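Local coordinates for protein alpha-L-rhamnosidase (Aspergillus terreus, PDB 6GSZ) that probably releases terminal non-reducing alpha-L-rhamnose residues from alpha-L-rhamnosides by hydrolysis, at residues H315-V320 and L330-N335; G338-R343 and N415-I420; Q38-I43 and V54-S59; L2-V7 and H91-S96. All coordinates share one frame; numbering follows the deposited sequence. Where two conformers were deposited one is given.

Interaction 1 (H315-V320 and L330-N335); sequences HKLANV and LDFGQN
The carbonyl oxygen of D331 is shared by two consecutive backbone donors: A318 N lies 2.8 Å from D331 O and N319 N lies 3.1 Å from it, both in the carbonyl plane. The return bond, from D331 N to N319 O, completes an antiparallel pair, so one residue on the return strand faces two on the first. The D331 carboxylate suits this corner because it can serve several donors. From above its plane OD1 takes G333 N at 2.8 Å, an Asx turn, and it also forms a salt bridge with R399, while OD2 is joined to N319 ND2 through a water. G333 has a phi of 78°, easily adopted by a residue with no side chain, and its backbone N comes near the A318 methyl.

The apolar side of the contact belongs to L317, L330, V320 and F332. With CG of L317 opposite its backbone N (chi1 -179°), the CD1 methyl comes over one face of the F332 ring, 4.2 Å from the centroid, in a CH-pi contact. That same CD1 is 3.7 Å from L330 CB. L330 CD2 then lies alongside V320 CG2, at 4.0 Å, the two side chains pointing the same way. At the other end the H315 ring meets F332 O with its edge, CD2 being 3.1 Å from F332 O in the ring plane, and the Q334 side chain crosses that of H315 at about a right angle, its CB nearest NE2.

L330 and F332 also pack on V401 of strand 400-404. The whole is a beta hairpin, strands 319-322 and 328-332, whose entry carries a classic beta bulge, within the concanavalin-like region.

Interaction 2 (G338-R343 and N415-I420); sequences GWLRIR and NSVTAI
A chi1 of 53° puts W339 CG between its own backbone N and carbonyl carbon, and the indole then turns its pyrrole part to I420 on the next strand, where CD1 of W339 lies 3.9 Å from I420 CB. I420 is folded at chi2 (-61°), which brings its CD1 methyl to 3.9 Å from R341 CB. The two strands are the central neighbours of a four-stranded antiparallel sheet of the concanavalin-like domain, running at 149° to one another.

W339 with I420 and R341 with T418 are hydrogen-bonded pairs. The shortest of their backbone bonds runs from I420 N to W339 O, at 2.8 Å, and R343 N continues the series with S416 O. On the face carrying W339, R341, T418 and I420, polar groups are mixed with hydrocarbon. The methyl CG2 of T418, in the conformer given, lies over one face of the R341 guanidinium, 3.7 Å from R341 NH1. Its hydroxyl is held instead by E314, and W339 NE1 by E390.

The opposite face is apolar, as befits the inside of a beta sandwich. V417, branched at CB and so at ease in an extended chain, sends CG2 to 4.1 Å from both L340 CD2 and I342 CG2. F332 and L330 of strand 328-332 and F354 of strand 351-361 pack against this surface, while the small A419 lies against the F332 ring.

At the corner of the chain, G338 suits its place because a CB here would run into I420 O; its CA makes a CA-H...O contact of 3.3 Å with I420 O.

Interaction 3 (Q38-I43 and V54-S59); sequences QRAYEI and VFRSES
Y41 with S57 and I43 with F55 form the hydrogen-bonded pairs of an antiparallel beta hairpin, strands 38-46 and 53-58, in the N-terminal immunoglobulin-like domain; strand 53-58 is an edge strand of its sheet. The pairing is regular, with S57 N 2.9 Å from Y41 O and I43 N 2.9 Å from F55 O.

On the face of A40, E42, R56 and E58, long charged side chains cover a small one. R56, extended from CG to NE, lays one face of its guanidinium over the A40 methyl, NH2 being 3.7 Å from A40 CB, and meets E42 with its edge. The two form a salt bridge whose hydrogen bond is weak, R56 NH1 to E42 OE2 measuring 3.3 Å, with the flat groups 78° apart. OE1 of E42 turns to R83 on the next strand, and the R56 cation also lies against F85. A water links R56 NH2 to E58 OE1.

The other face is more apolar. Chi1 of Y41 (62°) sets its CG between the backbone N and the carbonyl carbon, and the ring is carried across to S57, whose CB sits over it at 3.7 Å from the centroid, in a CH-pi contact; W27 and the ring meet edge-to-face.

A glutamine, with both donor and acceptor, suits the open end of the hairpin: Q38 OE1 accepts from S84 and W27, while its NE2 reaches S59 O at 2.9 Å, that oxygen lying close to the amide plane.

Interaction 4 (L2-V7 and H91-S96); sequences LSISQV and HDTPWS
The first strand of the immunoglobulin-like domain, 3-9, and L2 just before it rest here on the loop between strands 78-86 and 99-103, with L2, I4 and V7 facing T93 and S96. No beta pairing is made; the contact consists of van der Waals touches, with two waters between the backbones. One water donates to L2 O and D92 O, at 2.7 Å from the L2 oxygen. The other accepts from I4 N and donates to P94 O, the latter at 2.8 Å, so amide and carbonyls are served without direct bonding.

T93 divides its two branches between different tasks. Chi1 of 76° places OG1 between the backbone N and carbonyl carbon, from where it donates to P94 O at 2.8 Å and meets S84 N. Its methyl is thereby left pointing at the leucine, with T93 CG2 3.8 Å from L2 CG and the side chains crossing at an angle. I4 crosses T93 at about a right angle, and its CD1 comes to 3.8 Å from T93 OG1.

S96 is small enough to be flanked by two branched residues. Its CB lies 3.8 Å from I4 CG2, while its OG is 3.6 Å from V7 CG2. The hydroxyl of this buried residue has its polar partner in V82 N. P94, having no N-H to offer, presents CD to the L2 carbonyl oxygen.

Behind the loop, strand 78-86 holds T93 and S96 by backbone bonds with S84 and V82, and strand 25-30 pairs with the first strand, so the contact joins these two sheets of the domain, with L2 reaching F29 and W36.

Along the chain interaction 3 is nested inside the loop closed by interaction 4, both in the N-terminal immunoglobulin-like region, with centres 12 Å apart; W95 of the loop packs on E42 and V54, joining them. Interactions 1 and 2 follow in series and belong to the concanavalin-like domain, their centres 10 Å apart. There the backbone of H315 hydrogen-bonds to A419, adding strand 309-315 to the edge of the sheet of strands 339-344 and 417-424, and the F332 ring touches L340, packing the hairpin's sheet on that one. The two groups are far apart, interactions 2 and 4 having centres about 41 Å from each other. Each pair thus helps build a separate beta domain of this multidomain enzyme.

Interaction 1 (H315-V320 and L330-N335)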
# COMPACT_ATOMS: atom_id res chain seq x y z
N HIS A 315 11.20 -3.41 15.92
CA HIS A 315 12.43 -3.93 15.34
C HIS A 315 13.58 -3.55 16.26
O HIS A 315 13.84 -2.37 16.51
CB HIS A 315 12.65 -3.42 13.92
CG HIS A 315 13.57 -4.28 13.14
ND1 HIS A 315 13.11 -5.32 12.37
CD2 HIS A 315 14.92 -4.29 13.04
CE1 HIS A 315 14.14 -5.93 11.82
NE2 HIS A 315 15.26 -5.32 12.21
N LYS A 316 14.26 -4.58 16.78
CA LYS A 316 15.27 -4.36 17.82
C LYS A 316 16.55 -3.75 17.25
O LYS A 316 16.92 -3.96 16.10
CB LYS A 316 15.56 -5.68 18.54
CG LYS A 316 14.40 -6.12 19.43
CD LYS A 316 14.68 -7.37 20.26
CE LYS A 316 13.43 -7.90 20.92
NZ LYS A 316 13.70 -9.17 21.65
N LEU A 317 17.23 -3.01 18.13
CA LEU A 317 18.53 -2.49 17.86
C LEU A 317 19.48 -3.67 17.61
O LEU A 317 19.47 -4.64 18.37
CB LEU A 317 18.94 -1.67 19.09
CG LEU A 317 20.28 -0.97 19.07
CD1 LEU A 317 20.31 0.16 18.08
CD2 LEU A 317 20.57 -0.46 20.47
N ALA A 318 20.28 -3.57 16.55
CA ALA A 318 21.25 -4.60 16.20
C ALA A 318 22.67 -4.26 16.70
O ALA A 318 23.43 -5.14 17.00
CB ALA A 318 21.26 -4.82 14.72
N ASN A 319 23.02 -2.97 16.73
CA ASN A 319 24.37 -2.58 17.08
C ASN A 319 24.38 -1.07 17.38
O ASN A 319 23.57 -0.31 16.86
CB ASN A 319 25.35 -2.90 15.93
CG ASN A 319 26.80 -2.89 16.35
OD1 ASN A 319 27.11 -3.07 17.52
ND2 ASN A 319 27.70 -2.62 15.41
N VAL A 320 25.33 -0.68 18.23
CA VAL A 320 25.68 0.68 18.50
C VAL A 320 27.17 0.81 18.20
O VAL A 320 27.95 -0.03 18.63
CB VAL A 320 25.42 1.11 19.95
CG1 VAL A 320 25.72 2.60 20.12
CG2 VAL A 320 24.02 0.75 20.40
N LEU A 330 23.24 4.28 16.06
CA LEU A 330 22.42 3.09 16.15
C LEU A 330 22.30 2.46 14.76
O LEU A 330 22.15 3.16 13.76
CB LEU A 330 21.02 3.49 16.62
CG LEU A 330 20.91 4.34 17.88
CD1 LEU A 330 19.46 4.52 18.25
CD2 LEU A 330 21.71 3.73 19.03
N ASP A 331 22.36 1.13 14.74
CA ASP A 331 22.11 0.31 13.56
C ASP A 331 20.97 -0.64 13.91
O ASP A 331 21.12 -1.50 14.80
CB ASP A 331 23.41 -0.39 13.11
CG ASP A 331 23.24 -1.32 11.92
OD1 ASP A 331 22.14 -1.30 11.33
OD2 ASP A 331 24.23 -2.03 11.56
N PHE A 332 19.85 -0.52 13.18
CA PHE A 332 18.70 -1.43 13.38
C PHE A 332 18.76 -2.68 12.47
O PHE A 332 17.86 -3.53 12.57
CB PHE A 332 17.40 -0.65 13.21
CG PHE A 332 17.20 0.19 14.44
CD1 PHE A 332 16.69 -0.37 15.60
CD2 PHE A 332 17.62 1.50 14.45
CE1 PHE A 332 16.56 0.41 16.73
CE2 PHE A 332 17.51 2.29 15.59
CZ PHE A 332 16.97 1.73 16.72
N GLY A 333 19.76 -2.77 11.59
CA GLY A 333 19.95 -3.97 10.75
C GLY A 333 19.02 -4.09 9.56
O GLY A 333 19.15 -5.01 8.74
N GLN A 334 18.10 -3.15 9.43
CA GLN A 334 17.03 -3.15 8.43
C GLN A 334 16.71 -1.69 8.16
O GLN A 334 16.59 -0.93 9.11
CB GLN A 334 15.80 -3.88 8.96
CG GLN A 334 14.59 -3.77 8.05
CD GLN A 334 14.76 -4.43 6.69
OE1 GLN A 334 15.16 -5.61 6.61
NE2 GLN A 334 14.43 -3.68 5.63
N ASN A 335 16.55 -1.35 6.88
CA ASN A 335 16.05 -0.06 6.47
C ASN A 335 14.53 -0.12 6.59
O ASN A 335 13.86 -0.81 5.80
CB ASN A 335 16.50 0.26 5.04
CG ASN A 335 16.18 1.67 4.59
OD1 ASN A 335 16.01 2.56 5.42
ND2 ASN A 335 16.18 1.91 3.28
O HOH W 1 26.67 -2.18 12.64

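Interaction 2 (G338-R343 and N415-I420)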
# COMPACT_ATOMS: atom_id res chain seq x y z
N GLY A 338 9.10 4.21 10.07
CA GLY A 338 8.39 4.47 11.30
C GLY A 338 9.20 5.46 12.14
O GLY A 338 9.47 6.53 11.68
N TRP A 339 9.55 5.06 13.36
CA TRP A 339 10.17 6.01 14.28
C TRP A 339 10.77 5.22 15.45
O TRP A 339 10.65 4.00 15.52
CB TRP A 339 9.18 7.05 14.75
CG TRP A 339 7.90 6.55 15.32
CD1 TRP A 339 7.68 5.91 16.50
CD2 TRP A 339 6.62 6.66 14.68
NE1 TRP A 339 6.36 5.63 16.67
CE2 TRP A 339 5.69 6.08 15.57
CE3 TRP A 339 6.18 7.19 13.47
CZ2 TRP A 339 4.33 6.10 15.30
CZ3 TRP A 339 4.83 7.19 13.21
CH2 TRP A 339 3.93 6.67 14.12
N LEU A 340 11.39 5.95 16.38
CA LEU A 340 11.93 5.33 17.60
C LEU A 340 10.96 5.41 18.78
O LEU A 340 10.13 6.29 18.84
CB LEU A 340 13.21 6.07 18.02
CG LEU A 340 14.34 6.04 17.01
CD1 LEU A 340 15.51 6.86 17.53
CD2 LEU A 340 14.75 4.59 16.70
N ARG A 341 11.11 4.46 19.68
CA ARG A 341 10.55 4.52 21.04
C ARG A 341 11.72 4.50 22.01
O ARG A 341 12.61 3.64 21.90
CB ARG A 341 9.64 3.32 21.33
CG ARG A 341 9.06 3.32 22.76
CD ARG A 341 8.27 2.09 23.12
NE ARG A 341 9.15 0.95 23.36
CZ ARG A 341 8.78 -0.34 23.35
NH1 ARG A 341 9.67 -1.29 23.62
NH2 ARG A 341 7.53 -0.67 23.08
N ILE A 342 11.76 5.47 22.92
CA ILE A 342 12.86 5.59 23.88
C ILE A 342 12.29 5.45 25.28
O ILE A 342 11.11 5.78 25.51
CB ILE A 342 13.65 6.91 23.71
CG1 ILE A 342 12.83 8.16 24.09
CG2 ILE A 342 14.24 6.98 22.31
CD1 ILE A 342 13.56 9.48 23.90
N ARG A 343 13.13 4.92 26.18
CA ARG A 343 12.86 4.85 27.58
C ARG A 343 14.12 5.31 28.29
O ARG A 343 15.14 4.63 28.23
CB ARG A 343 12.47 3.42 27.97
CG ARG A 343 11.15 2.97 27.35
CD ARG A 343 10.86 1.48 27.35
NE ARG A 343 9.50 1.18 26.89
CZ ARG A 343 8.96 -0.03 26.92
NH1 ARG A 343 9.72 -1.08 27.19
NH2 ARG A 343 7.66 -0.20 26.69
N ASN A 415 17.27 -2.03 25.76
CA ASN A 415 16.28 -1.73 26.81
C ASN A 415 15.86 -0.25 26.83
O ASN A 415 14.88 0.10 27.49
CB ASN A 415 16.80 -2.12 28.20
CG ASN A 415 16.99 -3.61 28.34
OD1 ASN A 415 18.03 -4.07 28.82
ND2 ASN A 415 16.00 -4.39 27.93
N SER A 416 16.59 0.63 26.16
CA SER A 416 16.26 2.06 26.20
C SER A 416 15.86 2.61 24.82
O SER A 416 15.36 3.70 24.76
CB SER A 416 17.40 2.84 26.77
OG SER A 416 18.58 2.65 26.02
N VAL A 417 16.10 1.86 23.73
CA VAL A 417 15.70 2.32 22.39
C VAL A 417 15.31 1.11 21.55
O VAL A 417 15.97 0.09 21.57
CB VAL A 417 16.78 3.20 21.69
CG1 VAL A 417 18.05 2.44 21.39
CG2 VAL A 417 16.25 3.88 20.43
N THR A 418 14.22 1.29 20.79
CA THR A 418 13.79 0.32 19.81
C THR A 418 13.16 1.07 18.64
O THR A 418 12.78 2.23 18.76
CB THR A 418 12.85 -0.69 20.48
OG1 THR A 418 12.91 -1.90 19.72
CG2 THR A 418 11.43 -0.17 20.60
N ALA A 419 13.06 0.41 17.48
CA ALA A 419 12.40 0.98 16.32
C ALA A 419 10.97 0.44 16.26
O ALA A 419 10.72 -0.73 16.56
CB ALA A 419 13.13 0.71 15.04
N ILE A 420 10.08 1.31 15.81
CA ILE A 420 8.69 0.99 15.62
C ILE A 420 8.44 1.05 14.12
O ILE A 420 8.65 2.06 13.50
CB ILE A 420 7.78 1.97 16.37
CG1 ILE A 420 8.19 2.13 17.85
CG2 ILE A 420 6.31 1.59 16.22
CD1 ILE A 420 8.13 0.87 18.68

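Interaction 3 (Q38-I43 and V54-S59)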
# COMPACT_ATOMS: atom_id res chain seq x y z
N GLN A 38 -18.64 -25.47 -3.09
CA GLN A 38 -19.83 -25.10 -2.37
C GLN A 38 -21.08 -25.21 -3.26
O GLN A 38 -21.05 -24.79 -4.42
CB GLN A 38 -19.65 -23.63 -1.93
CG GLN A 38 -20.82 -23.07 -1.13
CD GLN A 38 -20.58 -21.64 -0.76
OE1 GLN A 38 -19.83 -21.36 0.19
NE2 GLN A 38 -21.25 -20.75 -1.50
N ARG A 39 -22.19 -25.73 -2.70
CA ARG A 39 -23.46 -25.64 -3.38
C ARG A 39 -24.42 -24.63 -2.75
O ARG A 39 -25.32 -24.15 -3.45
CB ARG A 39 -24.13 -27.00 -3.52
CG ARG A 39 -24.55 -27.63 -2.20
CD ARG A 39 -25.36 -28.91 -2.44
NE ARG A 39 -26.41 -28.72 -3.45
CZ ARG A 39 -26.39 -29.19 -4.71
NH1 ARG A 39 -25.41 -29.97 -5.16
NH2 ARG A 39 -27.38 -28.86 -5.52
N ALA A 40 -24.23 -24.28 -1.47
CA ALA A 40 -25.17 -23.40 -0.80
C ALA A 40 -24.49 -22.81 0.42
O ALA A 40 -23.47 -23.30 0.87
CB ALA A 40 -26.43 -24.12 -0.38
N TYR A 41 -25.08 -21.74 0.94
CA TYR A 41 -24.62 -21.13 2.18
C TYR A 41 -25.84 -20.64 2.96
O TYR A 41 -26.91 -20.40 2.43
CB TYR A 41 -23.61 -20.01 1.93
CG TYR A 41 -24.12 -18.84 1.14
CD1 TYR A 41 -24.83 -17.82 1.76
CD2 TYR A 41 -23.79 -18.67 -0.20
CE1 TYR A 41 -25.25 -16.70 1.06
CE2 TYR A 41 -24.19 -17.55 -0.89
CZ TYR A 41 -24.87 -16.52 -0.26
OH TYR A 41 -25.26 -15.41 -0.99
N GLU A 42 -25.58 -20.43 4.26
CA GLU A 42 -26.51 -19.78 5.17
C GLU A 42 -25.76 -18.64 5.86
O GLU A 42 -24.65 -18.82 6.34
CB GLU A 42 -27.09 -20.77 6.19
CG GLU A 42 -28.13 -21.67 5.56
CD GLU A 42 -28.75 -22.67 6.52
OE1 GLU A 42 -28.25 -22.80 7.64
OE2 GLU A 42 -29.68 -23.39 6.08
N ILE A 43 -26.42 -17.48 5.88
CA ILE A 43 -25.93 -16.31 6.64
C ILE A 43 -26.96 -16.03 7.75
O ILE A 43 -28.12 -15.79 7.47
CB ILE A 43 -25.74 -15.08 5.75
CG1 ILE A 43 -24.77 -15.34 4.61
CG2 ILE A 43 -25.26 -13.92 6.63
CD1 ILE A 43 -24.59 -14.20 3.61
N VAL A 54 -31.98 -16.39 9.52
CA VAL A 54 -31.06 -17.18 8.72
C VAL A 54 -31.55 -17.12 7.28
O VAL A 54 -32.69 -17.42 6.98
CB VAL A 54 -30.91 -18.64 9.24
CG1 VAL A 54 -30.02 -19.47 8.33
CG2 VAL A 54 -30.40 -18.65 10.69
N PHE A 55 -30.63 -16.74 6.39
CA PHE A 55 -30.91 -16.60 4.97
C PHE A 55 -30.10 -17.66 4.22
O PHE A 55 -28.86 -17.71 4.30
CB PHE A 55 -30.47 -15.22 4.48
CG PHE A 55 -31.20 -14.11 5.19
CD1 PHE A 55 -32.45 -13.70 4.76
CD2 PHE A 55 -30.63 -13.48 6.28
CE1 PHE A 55 -33.13 -12.68 5.42
CE2 PHE A 55 -31.30 -12.46 6.93
CZ PHE A 55 -32.53 -12.05 6.49
N ARG A 56 -30.79 -18.53 3.50
CA ARG A 56 -30.12 -19.60 2.70
C ARG A 56 -30.12 -19.20 1.22
O ARG A 56 -31.11 -18.70 0.69
CB ARG A 56 -30.86 -20.94 2.83
CG ARG A 56 -30.14 -22.09 2.13
CD ARG A 56 -30.65 -23.50 2.39
NE ARG A 56 -29.83 -24.49 1.68
CZ ARG A 56 -29.10 -25.45 2.26
NH1 ARG A 56 -28.92 -25.46 3.58
NH2 ARG A 56 -28.58 -26.42 1.53
N SER A 57 -28.97 -19.43 0.59
CA SER A 57 -28.78 -19.24 -0.85
C SER A 57 -28.25 -20.53 -1.45
O SER A 57 -27.27 -21.05 -0.96
CB SER A 57 -27.78 -18.16 -1.13
OG SER A 57 -28.26 -16.87 -0.77
N GLU A 58 -28.88 -20.96 -2.55
CA GLU A 58 -28.29 -21.94 -3.48
C GLU A 58 -27.32 -21.16 -4.35
O GLU A 58 -27.76 -20.28 -5.10
CB GLU A 58 -29.38 -22.59 -4.31
CG GLU A 58 -28.94 -23.78 -5.08
CD GLU A 58 -28.65 -25.03 -4.27
OE1 GLU A 58 -29.01 -25.09 -3.04
OE2 GLU A 58 -28.09 -25.99 -4.92
N SER A 59 -26.03 -21.37 -4.10
CA SER A 59 -24.97 -20.59 -4.72
C SER A 59 -23.63 -21.23 -4.43
O SER A 59 -23.38 -21.62 -3.29
CB SER A 59 -24.96 -19.19 -4.16
OG SER A 59 -23.86 -18.44 -4.68
O HOH W 2 -25.76 -24.60 -6.02
O HOH W 3 -28.61 -27.20 -1.40
O HOH W 4 -26.87 -15.65 -3.25

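Interaction 4 (L2-V7 and H91-S96)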
# COMPACT_ATOMS: atom_id res chain seq x y z
N LEU A 2 -12.71 -29.21 7.08
CA LEU A 2 -13.23 -27.98 6.45
C LEU A 2 -13.93 -27.05 7.44
O LEU A 2 -14.92 -27.41 8.08
CB LEU A 2 -14.22 -28.35 5.35
CG LEU A 2 -14.75 -27.16 4.57
CD1 LEU A 2 -13.64 -26.46 3.81
CD2 LEU A 2 -15.85 -27.61 3.64
N SER A 3 -13.48 -25.78 7.45
CA SER A 3 -14.12 -24.75 8.25
C SER A 3 -14.02 -23.39 7.55
O SER A 3 -13.22 -23.21 6.61
CB SER A 3 -13.52 -24.66 9.64
OG SER A 3 -12.18 -24.20 9.60
N ILE A 4 -14.78 -22.44 8.08
CA ILE A 4 -14.66 -21.04 7.66
C ILE A 4 -13.70 -20.32 8.62
O ILE A 4 -13.94 -20.32 9.83
CB ILE A 4 -16.04 -20.35 7.60
CG1 ILE A 4 -16.85 -20.91 6.43
CG2 ILE A 4 -15.88 -18.84 7.50
CD1 ILE A 4 -18.30 -20.48 6.40
N SER A 5 -12.64 -19.74 8.05
CA SER A 5 -11.58 -19.11 8.83
C SER A 5 -11.80 -17.61 9.02
O SER A 5 -11.20 -17.06 9.92
CB SER A 5 -10.24 -19.34 8.23
OG SER A 5 -10.20 -18.91 6.89
N GLN A 6 -12.56 -16.96 8.13
CA GLN A 6 -12.66 -15.49 8.14
C GLN A 6 -13.98 -15.17 7.47
O GLN A 6 -14.30 -15.78 6.46
CB GLN A 6 -11.53 -14.83 7.31
CG GLN A 6 -11.64 -13.31 7.23
CD GLN A 6 -10.74 -12.59 6.25
OE1 GLN A 6 -9.82 -11.86 6.64
NE2 GLN A 6 -11.02 -12.72 4.96
N VAL A 7 -14.75 -14.27 8.07
CA VAL A 7 -15.92 -13.67 7.48
C VAL A 7 -15.66 -12.17 7.44
O VAL A 7 -15.34 -11.58 8.50
CB VAL A 7 -17.21 -13.98 8.27
CG1 VAL A 7 -18.38 -13.26 7.65
CG2 VAL A 7 -17.48 -15.48 8.27
N HIS A 91 -19.54 -32.91 2.88
CA HIS A 91 -18.72 -32.04 3.75
C HIS A 91 -19.32 -30.62 3.83
O HIS A 91 -19.30 -29.87 2.84
CB HIS A 91 -17.27 -31.94 3.28
CG HIS A 91 -16.49 -33.20 3.31
ND1 HIS A 91 -16.35 -33.99 2.18
CD2 HIS A 91 -15.78 -33.77 4.30
CE1 HIS A 91 -15.59 -35.04 2.49
NE2 HIS A 91 -15.22 -34.92 3.79
N ASP A 92 -19.86 -30.28 4.99
CA ASP A 92 -20.39 -28.93 5.30
C ASP A 92 -19.54 -28.33 6.41
O ASP A 92 -18.96 -29.06 7.23
CB ASP A 92 -21.84 -29.00 5.78
CG ASP A 92 -22.79 -29.69 4.82
OD1 ASP A 92 -22.54 -29.61 3.60
OD2 ASP A 92 -23.78 -30.29 5.29
N THR A 93 -19.45 -26.99 6.46
CA THR A 93 -18.74 -26.33 7.54
C THR A 93 -19.62 -26.21 8.77
O THR A 93 -20.85 -26.08 8.67
CB THR A 93 -18.24 -24.93 7.15
OG1 THR A 93 -19.34 -24.01 7.16
CG2 THR A 93 -17.51 -24.92 5.81
N PRO A 94 -19.01 -26.18 9.97
CA PRO A 94 -19.69 -25.61 11.12
C PRO A 94 -20.00 -24.13 10.87
O PRO A 94 -19.45 -23.50 9.95
CB PRO A 94 -18.66 -25.73 12.26
CG PRO A 94 -17.62 -26.71 11.77
CD PRO A 94 -17.63 -26.60 10.27
N TRP A 95 -20.85 -23.55 11.71
CA TRP A 95 -20.99 -22.10 11.73
C TRP A 95 -19.65 -21.46 12.02
O TRP A 95 -18.89 -21.93 12.88
CB TRP A 95 -22.00 -21.66 12.80
CG TRP A 95 -23.43 -21.92 12.46
CD1 TRP A 95 -24.25 -22.84 13.04
CD2 TRP A 95 -24.25 -21.16 11.56
NE1 TRP A 95 -25.51 -22.74 12.52
CE2 TRP A 95 -25.54 -21.72 11.61
CE3 TRP A 95 -24.02 -20.11 10.68
CZ2 TRP A 95 -26.59 -21.23 10.82
CZ3 TRP A 95 -25.04 -19.62 9.92
CH2 TRP A 95 -26.32 -20.17 9.98
N SER A 96 -19.38 -20.38 11.30
CA SER A 96 -18.23 -19.56 11.53
C SER A 96 -18.27 -18.93 12.92
O SER A 96 -19.32 -18.84 13.54
CB SER A 96 -18.17 -18.45 10.49
OG SER A 96 -19.18 -17.52 10.70
O HOH W 5 -16.41 -29.69 8.14
O HOH W 6 -16.69 -23.02 10.13